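Local coordinates for Sodium/calcium exchanger regulatory protein 1 (Loligo pealei, PDB 3PPT) that binds fatty acids such as palmitoleate as well as polyphosphoinositides and, when phosphorylated, stimulates the optic nerve sodium/calcium exchanger, at residues Ala5-Leu10 / Thr39-Ile44; Met20-Val25 / Lys117-Val122; Asn34-Thr39 / Thr53-Lys58. One frame throughout, in Å; residues are numbered along the deposited sequence. Where two conformers were deposited one is given.

Contact 1 of 3, residues Ala5-Leu10 / Thr39-Ile44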
loop_
_atom_site.group_PDB
_atom_site.type_symbol
_atom_site.label_atom_id
_atom_site.label_comp_id
_atom_site.label_asym_id
_atom_site.label_seq_id
_atom_site.Cartn_x
_atom_site.Cartn_y
_atom_site.Cartn_z
ATOM N N ALA A 5 11.745 -5.164 -1.721
ATOM C CA ALA A 5 11.906 -6.125 -0.635
ATOM C C ALA A 5 12.562 -5.486 0.580
ATOM O O ALA A 5 13.503 -4.696 0.455
ATOM C CB ALA A 5 12.738 -7.334 -1.096
ATOM N N GLY A 6 12.051 -5.837 1.751
ATOM C CA GLY A 6 12.645 -5.428 3.012
ATOM C C GLY A 6 11.609 -4.795 3.916
ATOM O O GLY A 6 10.407 -5.047 3.778
ATOM N N LYS A 7 12.072 -3.969 4.846
ATOM C CA LYS A 7 11.184 -3.327 5.805
ATOM C C LYS A 7 11.243 -1.818 5.650
ATOM O O LYS A 7 12.310 -1.243 5.391
ATOM C CB LYS A 7 11.563 -3.746 7.231
ATOM C CG LYS A 7 10.669 -3.154 8.299
ATOM C CD LYS A 7 10.939 -3.779 9.654
ATOM C CE LYS A 7 9.963 -3.238 10.667
ATOM N NZ LYS A 7 10.208 -3.857 11.989
ATOM N N TRP A 8 10.085 -1.184 5.817
ATOM C CA TRP A 8 9.891 0.230 5.539
ATOM C C TRP A 8 9.062 0.838 6.658
ATOM O O TRP A 8 8.176 0.177 7.192
ATOM C CB TRP A 8 9.097 0.381 4.233
ATOM C CG TRP A 8 9.789 -0.212 3.056
ATOM C CD1 TRP A 8 9.574 -1.443 2.493
ATOM C CD2 TRP A 8 10.821 0.408 2.286
ATOM N NE1 TRP A 8 10.413 -1.618 1.410
ATOM C CE2 TRP A 8 11.187 -0.496 1.267
ATOM C CE3 TRP A 8 11.463 1.648 2.357
ATOM C CZ2 TRP A 8 12.181 -0.198 0.330
ATOM C CZ3 TRP A 8 12.443 1.944 1.431
ATOM C CH2 TRP A 8 12.792 1.024 0.428
ATOM N N ILE A 9 9.305 2.100 6.989
ATOM C CA ILE A 9 8.478 2.794 7.980
ATOM C C ILE A 9 8.080 4.178 7.455
ATOM O O ILE A 9 8.873 4.848 6.802
ATOM C CB ILE A 9 9.190 2.852 9.355
ATOM C CG1 ILE A 9 8.217 3.281 10.457
ATOM C CG2 ILE A 9 10.445 3.735 9.287
ATOM C CD1 ILE A 9 8.724 2.959 11.862
ATOM N N LEU A 10 6.842 4.594 7.712
ATOM C CA LEU A 10 6.343 5.835 7.135
ATOM C C LEU A 10 7.160 7.031 7.594
ATOM O O LEU A 10 7.399 7.186 8.789
ATOM C CB LEU A 10 4.895 6.059 7.554
ATOM C CG LEU A 10 4.223 7.279 6.912
ATOM C CD1 LEU A 10 3.972 7.035 5.426
ATOM C CD2 LEU A 10 2.926 7.641 7.641
ATOM N N THR A 39 4.437 0.309 9.350
ATOM C CA THR A 39 5.546 -0.344 8.678
ATOM C C THR A 39 4.992 -1.210 7.555
ATOM O O THR A 39 3.870 -1.725 7.642
ATOM C CB THR A 39 6.362 -1.238 9.610
ATOM O OG1 THR A 39 5.538 -2.305 10.100
ATOM C CG2 THR A 39 6.933 -0.412 10.764
ATOM N N GLN A 40 5.795 -1.391 6.516
ATOM C CA GLN A 40 5.512 -2.387 5.492
ATOM C C GLN A 40 6.691 -3.333 5.409
ATOM O O GLN A 40 7.854 -2.900 5.361
ATOM C CB GLN A 40 5.257 -1.751 4.127
ATOM C CG GLN A 40 3.927 -1.007 4.058
ATOM C CD GLN A 40 3.579 -0.543 2.651
ATOM O OE1 GLN A 40 3.980 -1.172 1.667
ATOM N NE2 GLN A 40 2.815 0.549 2.546
ATOM N N GLU A 41 6.390 -4.622 5.375
ATOM C CA GLU A 41 7.405 -5.636 5.170
ATOM C C GLU A 41 7.062 -6.388 3.912
ATOM O O GLU A 41 5.987 -6.984 3.801
ATOM C CB GLU A 41 7.459 -6.558 6.365
ATOM C CG GLU A 41 8.092 -5.867 7.532
ATOM C CD GLU A 41 7.938 -6.635 8.806
ATOM O OE1 GLU A 41 6.806 -6.653 9.326
ATOM O OE2 GLU A 41 8.947 -7.211 9.283
ATOM N N ILE A 42 7.978 -6.325 2.955
ATOM C CA ILE A 42 7.730 -6.843 1.625
ATOM C C ILE A 42 8.720 -7.963 1.361
ATOM O O ILE A 42 9.932 -7.802 1.555
ATOM C CB ILE A 42 7.895 -5.707 0.585
ATOM C CG1 ILE A 42 6.885 -4.584 0.877
ATOM C CG2 ILE A 42 7.785 -6.236 -0.850
ATOM C CD1 ILE A 42 6.981 -3.393 -0.056
ATOM N N LYS A 43 8.187 -9.107 0.956
ATOM C CA LYS A 43 9.000 -10.262 0.599
ATOM C C LYS A 43 8.730 -10.623 -0.847
ATOM O O LYS A 43 7.588 -10.532 -1.313
ATOM C CB LYS A 43 8.667 -11.447 1.500
ATOM C CG LYS A 43 9.037 -11.210 2.949
ATOM C CD LYS A 43 8.400 -12.235 3.866
ATOM C CE LYS A 43 8.707 -11.917 5.313
ATOM N NZ LYS A 43 10.099 -12.292 5.661
ATOM N N ILE A 44 9.783 -11.015 -1.559
ATOM C CA ILE A 44 9.673 -11.353 -2.966
ATOM C C ILE A 44 10.455 -12.623 -3.234
ATOM O O ILE A 44 11.626 -12.739 -2.849
ATOM C CB ILE A 44 10.229 -10.236 -3.854
ATOM C CG1 ILE A 44 9.533 -8.915 -3.528
ATOM C CG2 ILE A 44 10.015 -10.568 -5.333
ATOM C CD1 ILE A 44 10.219 -7.723 -4.141
#
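Residues Gly6-Ile9 and Thr39-Ile42 pair as adjacent antiparallel strands in the wall of the fatty-acid-binding-protein beta-barrel, their short axes 4.6 Å apart at closest approach and 163° from parallel. The hydrogen-bonded pairs are Gly6 with Ile42 and Trp8 with Gln40; each is closed by two backbone bonds, Gly6 N to Ile42 O (2.9 Å) being one of the straighter. At Gly6 the backbone angles (phi 128°) would bring any CB up against the carbonyl oxygen of Ala5.

Trp8, Gln40 and Ile42 lie on the face that looks into the barrel. The Trp8 ring has Gln40 O near its plane at the CD1 edge (3.6 Å), while Ile42 CD1 comes obliquely within 4.1 Å of Trp8 CD1; Trp8 NE1 bonds to Leu4 O. Gln40 carries its amide toward the fatty acid, with OE1 taken by Arg105 and NE2 weakly bonded to Tyr127.

On the other face Lys7 and Glu41 run side by side, their CG atoms 3.8 Å apart. Their charged ends stay beyond salt-bridge range, with Lys7 NZ 4.5 Å from Glu41 OE2. The chi1 of Thr39 (63°) swings CG2 away from the carbonyl carbon and over to Ile9, where this methyl rests 3.9 Å from Ile9 CG1.

Contact 2 of 3, residues Met20-Val25 / Lys117-Val122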
loop_
_atom_site.group_PDB
_atom_site.type_symbol
_atom_site.label_atom_id
_atom_site.label_comp_id
_atom_site.label_asym_id
_atom_site.label_seq_id
_atom_site.Cartn_x
_atom_site.Cartn_y
_atom_site.Cartn_z
ATOM N N MET A 20 -8.766 8.514 2.152
ATOM C CA MET A 20 -9.650 7.726 2.997
ATOM C C MET A 20 -11.116 8.162 2.894
ATOM O O MET A 20 -11.999 7.314 2.867
ATOM C CB MET A 20 -9.183 7.763 4.448
ATOM C CG MET A 20 -7.897 6.964 4.679
ATOM S SD MET A 20 -7.525 6.784 6.424
ATOM C CE MET A 20 -7.039 8.462 6.837
ATOM N N LYS A 21 -11.377 9.467 2.830
ATOM C CA LYS A 21 -12.751 9.937 2.652
ATOM C C LYS A 21 -13.338 9.412 1.344
ATOM O O LYS A 21 -14.490 8.994 1.305
ATOM C CB LYS A 21 -12.824 11.461 2.698
ATOM C CG LYS A 21 -12.635 12.033 4.096
ATOM C CD LYS A 21 -12.715 13.551 4.090
ATOM C CE LYS A 21 -12.523 14.101 5.489
ATOM N NZ LYS A 21 -12.539 15.588 5.499
ATOM N N ALA A 22 -12.530 9.390 0.287
ATOM C CA ALA A 22 -13.006 8.973 -1.028
ATOM C C ALA A 22 -13.371 7.493 -1.043
ATOM O O ALA A 22 -14.274 7.092 -1.772
ATOM C CB ALA A 22 -11.978 9.281 -2.093
ATOM N N VAL A 23 -12.694 6.678 -0.234
ATOM C CA VAL A 23 -13.030 5.253 -0.201
ATOM C C VAL A 23 -14.039 4.920 0.899
ATOM O O VAL A 23 -14.463 3.776 1.023
ATOM C CB VAL A 23 -11.788 4.316 -0.129
ATOM C CG1 VAL A 23 -10.837 4.609 -1.277
ATOM C CG2 VAL A 23 -11.074 4.432 1.216
ATOM N N GLY A 24 -14.429 5.920 1.687
ATOM C CA GLY A 24 -15.523 5.752 2.630
ATOM C C GLY A 24 -15.140 5.420 4.063
ATOM O O GLY A 24 -15.983 4.956 4.833
ATOM N N VAL A 25 -13.886 5.659 4.444
ATOM C CA VAL A 25 -13.457 5.368 5.815
ATOM C C VAL A 25 -14.159 6.298 6.801
ATOM O O VAL A 25 -14.257 7.501 6.568
ATOM C CB VAL A 25 -11.925 5.485 5.973
ATOM C CG1 VAL A 25 -11.499 5.069 7.369
ATOM C CG2 VAL A 25 -11.217 4.635 4.912
ATOM N N LYS A 117 -4.158 6.376 -5.634
ATOM C CA LYS A 117 -5.084 7.170 -6.438
ATOM C C LYS A 117 -6.490 6.581 -6.441
ATOM O O LYS A 117 -6.678 5.385 -6.670
ATOM C CB LYS A 117 -4.580 7.305 -7.877
ATOM C CG LYS A 117 -3.258 8.036 -8.006
ATOM C CD LYS A 117 -2.864 8.202 -9.466
ATOM C CE LYS A 117 -1.456 8.757 -9.607
ATOM N NZ LYS A 117 -1.043 8.849 -11.039
ATOM N N VAL A 118 -7.476 7.436 -6.186
ATOM C CA VAL A 118 -8.875 7.036 -6.220
ATOM C C VAL A 118 -9.642 8.225 -6.764
ATOM O O VAL A 118 -9.422 9.353 -6.328
ATOM C CB VAL A 118 -9.415 6.626 -4.821
ATOM C CG1 VAL A 118 -9.246 7.738 -3.802
ATOM C CG2 VAL A 118 -10.872 6.198 -4.913
ATOM N N ASN A 119 -10.517 7.983 -7.738
ATOM C CA ASN A 119 -11.251 9.061 -8.372
ATOM C C ASN A 119 -10.281 10.180 -8.727
ATOM O O ASN A 119 -9.294 9.939 -9.414
ATOM C CB ASN A 119 -12.381 9.536 -7.458
ATOM C CG ASN A 119 -13.389 8.439 -7.173
ATOM O OD1 ASN A 119 -13.615 7.563 -8.008
ATOM N ND2 ASN A 119 -13.994 8.475 -5.989
ATOM N N ASP A 120 -10.513 11.381 -8.209
ATOM C CA ASP A 120 -9.626 12.499 -8.508
ATOM C C ASP A 120 -8.604 12.813 -7.423
ATOM O O ASP A 120 -7.940 13.847 -7.476
ATOM C CB ASP A 120 -10.454 13.740 -8.802
ATOM C CG ASP A 120 -11.389 13.530 -9.947
ATOM O OD1 ASP A 120 -10.886 13.338 -11.074
ATOM O OD2 ASP A 120 -12.614 13.535 -9.715
ATOM N N VAL A 121 -8.478 11.921 -6.449
ATOM C CA VAL A 121 -7.592 12.141 -5.322
ATOM C C VAL A 121 -6.272 11.423 -5.563
ATOM O O VAL A 121 -6.252 10.272 -6.013
ATOM C CB VAL A 121 -8.218 11.612 -4.018
ATOM C CG1 VAL A 121 -7.197 11.630 -2.884
ATOM C CG2 VAL A 121 -9.442 12.423 -3.655
ATOM N N VAL A 122 -5.174 12.116 -5.280
ATOM C CA VAL A 122 -3.855 11.499 -5.287
ATOM C C VAL A 122 -3.222 11.705 -3.924
ATOM O O VAL A 122 -3.197 12.823 -3.403
ATOM C CB VAL A 122 -2.933 12.090 -6.370
ATOM C CG1 VAL A 122 -1.597 11.358 -6.382
ATOM C CG2 VAL A 122 -3.603 12.026 -7.745
#
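Ala22 and Val118 bring the backbones to within 6.9 Å, CA to CA, where the last turn of a helix meets the hairpin joining two strands, and no hydrogen bond crosses between them. The helix is closed by a Schellman motif, in which Gly24 has positive phi, Val25 N bonds back to Met20 O at 3.0 Å and Gly24 N to Lys21 O at 3.1 Å; the strands are joined by a type II' turn from Val118 to Val121, drawn together by Val121 N to Val118 O at 2.7 Å.

The contact itself is a small apolar one made by methyl groups. Val118 divides its two branches between neighbouring helix residues: at chi1 57° CG1 sits between the backbone N and the carbonyl carbon and meets Ala22 CB at 3.6 Å, whereas CG2, on the far side of CB from the backbone N, reaches Val23 CG1 at 4.0 Å. Ala22 CB also faces the return strand, where Val121 CG2 lies 4.3 Å away, so one methyl touches both arms of the hairpin.

Tyr19 of the same helix also packs on Val118 and Val121, and Pro99, from a loop, touches Val118. Met20, pointing away from the hairpin, touches the bound palmitoleic acid and packs on Ala33 and Asn34 of helix 27-35. Helix 16-23 thus lies between the hairpin of strands 111-118 and 121-130 and the second helix of the helix-turn-helix that caps the barrel.

Contact 3 of 3, residues Asn34-Thr39 / Thr53-Lys58. With PAM (palmitoleic acid), chain B.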
loop_
_atom_site.group_PDB
_atom_site.type_symbol
_atom_site.label_atom_id
_atom_site.label_comp_id
_atom_site.label_asym_id
_atom_site.label_seq_id
_atom_site.Cartn_x
_atom_site.Cartn_y
_atom_site.Cartn_z
ATOM N N ASN A 34 -4.731 8.313 10.232
ATOM C CA ASN A 34 -3.945 9.521 10.015
ATOM C C ASN A 34 -2.783 9.630 11.002
ATOM O O ASN A 34 -1.690 10.083 10.638
ATOM C CB ASN A 34 -4.821 10.777 10.093
ATOM C CG ASN A 34 -5.609 11.025 8.815
ATOM O OD1 ASN A 34 -5.069 10.935 7.710
ATOM N ND2 ASN A 34 -6.891 11.343 8.957
ATOM N N ALA A 35 -3.018 9.218 12.246
ATOM C CA ALA A 35 -2.015 9.330 13.301
ATOM C C ALA A 35 -0.995 8.199 13.273
ATOM O O ALA A 35 0.022 8.270 13.953
ATOM C CB ALA A 35 -2.690 9.385 14.659
ATOM N N ALA A 36 -1.274 7.152 12.504
ATOM C CA ALA A 36 -0.423 5.968 12.501
ATOM C C ALA A 36 0.935 6.208 11.852
ATOM O O ALA A 36 1.095 7.086 10.999
ATOM C CB ALA A 36 -1.132 4.813 11.801
ATOM N N THR A 37 1.894 5.373 12.230
ATOM C CA THR A 37 3.198 5.327 11.578
ATOM C C THR A 37 3.431 3.884 11.146
ATOM O O THR A 37 4.179 3.146 11.778
ATOM C CB THR A 37 4.326 5.791 12.524
ATOM O OG1 THR A 37 3.966 7.050 13.103
ATOM C CG2 THR A 37 5.641 5.939 11.760
ATOM N N PRO A 38 2.786 3.474 10.053
ATOM C CA PRO A 38 2.843 2.062 9.669
ATOM C C PRO A 38 4.207 1.604 9.194
ATOM O O PRO A 38 5.023 2.389 8.687
ATOM C CB PRO A 38 1.861 1.982 8.499
ATOM C CG PRO A 38 1.814 3.380 7.961
ATOM C CD PRO A 38 1.915 4.257 9.161
ATOM N N THR A 39 4.437 0.309 9.350
ATOM C CA THR A 39 5.546 -0.344 8.678
ATOM C C THR A 39 4.992 -1.210 7.555
ATOM O O THR A 39 3.870 -1.725 7.642
ATOM C CB THR A 39 6.362 -1.238 9.610
ATOM O OG1 THR A 39 5.538 -2.305 10.100
ATOM C CG2 THR A 39 6.933 -0.412 10.764
ATOM N N THR A 53 1.410 -4.912 6.291
ATOM C CA THR A 53 1.362 -3.519 6.733
ATOM C C THR A 53 0.855 -3.508 8.157
ATOM O O THR A 53 -0.248 -3.985 8.417
ATOM C CB THR A 53 0.435 -2.653 5.849
ATOM O OG1 THR A 53 0.819 -2.802 4.472
ATOM C CG2 THR A 53 0.539 -1.188 6.246
ATOM N N SER A 54 1.668 -2.981 9.070
ATOM C CA SER A 54 1.391 -3.083 10.508
ATOM C C SER A 54 1.230 -1.719 11.159
ATOM O O SER A 54 1.990 -0.797 10.870
ATOM C CB SER A 54 2.545 -3.809 11.216
ATOM O OG SER A 54 2.811 -5.100 10.683
ATOM N N THR A 55 0.248 -1.605 12.052
ATOM C CA THR A 55 0.086 -0.446 12.925
ATOM C C THR A 55 -0.263 -0.960 14.320
ATOM O O THR A 55 -0.420 -2.158 14.517
ATOM C CB THR A 55 -1.069 0.472 12.461
ATOM O OG1 THR A 55 -2.316 -0.224 12.613
ATOM C CG2 THR A 55 -0.891 0.927 11.007
ATOM N N THR A 56 -0.452 -0.051 15.271
ATOM C CA THR A 56 -0.804 -0.476 16.622
ATOM C C THR A 56 -2.227 -1.014 16.736
ATOM O O THR A 56 -2.546 -1.672 17.726
ATOM C CB THR A 56 -0.643 0.658 17.639
ATOM O OG1 THR A 56 -1.548 1.724 17.326
ATOM C CG2 THR A 56 0.780 1.177 17.667
ATOM N N PHE A 57 -3.075 -0.724 15.746
ATOM C CA PHE A 57 -4.503 -1.046 15.834
ATOM C C PHE A 57 -4.989 -2.021 14.765
ATOM O O PHE A 57 -6.075 -2.565 14.899
ATOM C CB PHE A 57 -5.354 0.233 15.789
ATOM C CG PHE A 57 -5.155 1.046 14.543
ATOM C CD1 PHE A 57 -5.949 0.841 13.420
ATOM C CD2 PHE A 57 -4.160 2.008 14.490
ATOM C CE1 PHE A 57 -5.750 1.590 12.263
ATOM C CE2 PHE A 57 -3.952 2.747 13.347
ATOM C CZ PHE A 57 -4.746 2.541 12.228
ATOM N N LYS A 58 -4.199 -2.230 13.711
ATOM C CA LYS A 58 -4.621 -3.061 12.583
ATOM C C LYS A 58 -3.428 -3.491 11.742
ATOM O O LYS A 58 -2.534 -2.693 11.473
ATOM C CB LYS A 58 -5.597 -2.279 11.685
ATOM C CG LYS A 58 -6.099 -3.027 10.437
ATOM C CD LYS A 58 -7.017 -4.174 10.820
ATOM C CE LYS A 58 -7.563 -4.893 9.600
ATOM N NZ LYS A 58 -8.537 -5.956 9.986
HETATM C C1 PAM B . -0.139 2.815 3.552
HETATM O O1 PAM B . 0.250 1.630 3.393
HETATM O O2 PAM B . 0.634 3.706 3.979
HETATM C C2 PAM B . -1.570 3.205 3.222
HETATM C C3 PAM B . -2.487 2.018 2.965
HETATM C C4 PAM B . -3.919 2.482 2.706
HETATM C C5 PAM B . -4.856 1.280 2.604
HETATM C C6 PAM B . -6.311 1.633 2.310
HETATM C C7 PAM B . -6.901 2.591 3.338
HETATM C C8 PAM B . -6.894 1.978 4.732
HETATM C C9 PAM B . -7.449 2.965 5.727
HETATM C C10 PAM B . -7.539 2.681 7.028
HETATM C C11 PAM B . -7.088 1.359 7.600
HETATM C C12 PAM B . -5.996 1.605 8.630
HETATM C C13 PAM B . -4.625 1.205 8.111
HETATM C C14 PAM B . -4.487 -0.311 8.066
HETATM C C15 PAM B . -3.071 -0.694 7.660
HETATM C C16 PAM B . -2.561 -1.851 8.484
HETATM O O HOH W 1 1.019 2.852 14.062
HETATM O O HOH W 2 4.858 -4.692 8.810
#
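Thr39 and Ser54 form an antiparallel hydrogen-bonded pair through Thr39 N to Ser54 O (3.1 Å) and Ser54 N to Thr39 O (2.9 Å), each donor in the plane of the carbonyl it meets. A water links the hydroxyls of the two residues on one face of this pair.

Beyond the strand the chain turns at Thr55, whose OG1 donates to Lys58 O at 2.7 Å on a lone pair and accepts from Phe57 N at 3.3 Å, the latter an ST turn. Lys58 O also takes Thr55 N and is thus gripped twice by one residue. A chi1 of 67° sets Thr55 OG1 over the centre of the Phe57 ring and turns CG2 to Pro38 CB (3.9 Å) and Ala36 CB. An alanine in place of Thr55 lacks OG1 and CG2, which would probably leave Phe57 N without its acceptor, Lys58 O with one donor fewer and a gap beside Pro38 and Ala36.

Phe57 offers its edge on two sides: CE2 to Ala36 CB at 3.8 Å, and CE1 to C12 of the palmitoleic acid at 3.6 Å. Phe57 thereby wedges between the chain leaving the helix and the lipid, consistent with the portal region of fatty-acid-binding proteins.

Pro38 packs further on Leu10 of strand 6-14 and on Arg125 and Tyr127 of strand 121-130, both of which bind the fatty acid. The contact therefore ties the exit of helix 27-35 to the end of strand 48-54, while Thr53 and Ser54 lean on strand 59-65.

How the contacts relate
Contacts 1 and 3 lie along one run of neighbouring strands (6-14, 39-45 and 48-54), and contact 2 lies where the helical cap meets the hairpin of strands 111-118 and 121-130. The former two, centres about 13 Å apart, share Thr39, and Leu10 N to Pro38 O (3.0 Å), a probable hydrogen bond, joins them. Contact 2 lies across the chain's centre from contact 1, about 23 Å away centre to centre, and about 19 Å from contact 3, which it meets through Met20 and Asn34. Along the chain contact 3 is nested within the loop closed by contact 2, and contact 1 interleaves with both. Residues of all three segment pairs belong to the palmitoleic acid pocket.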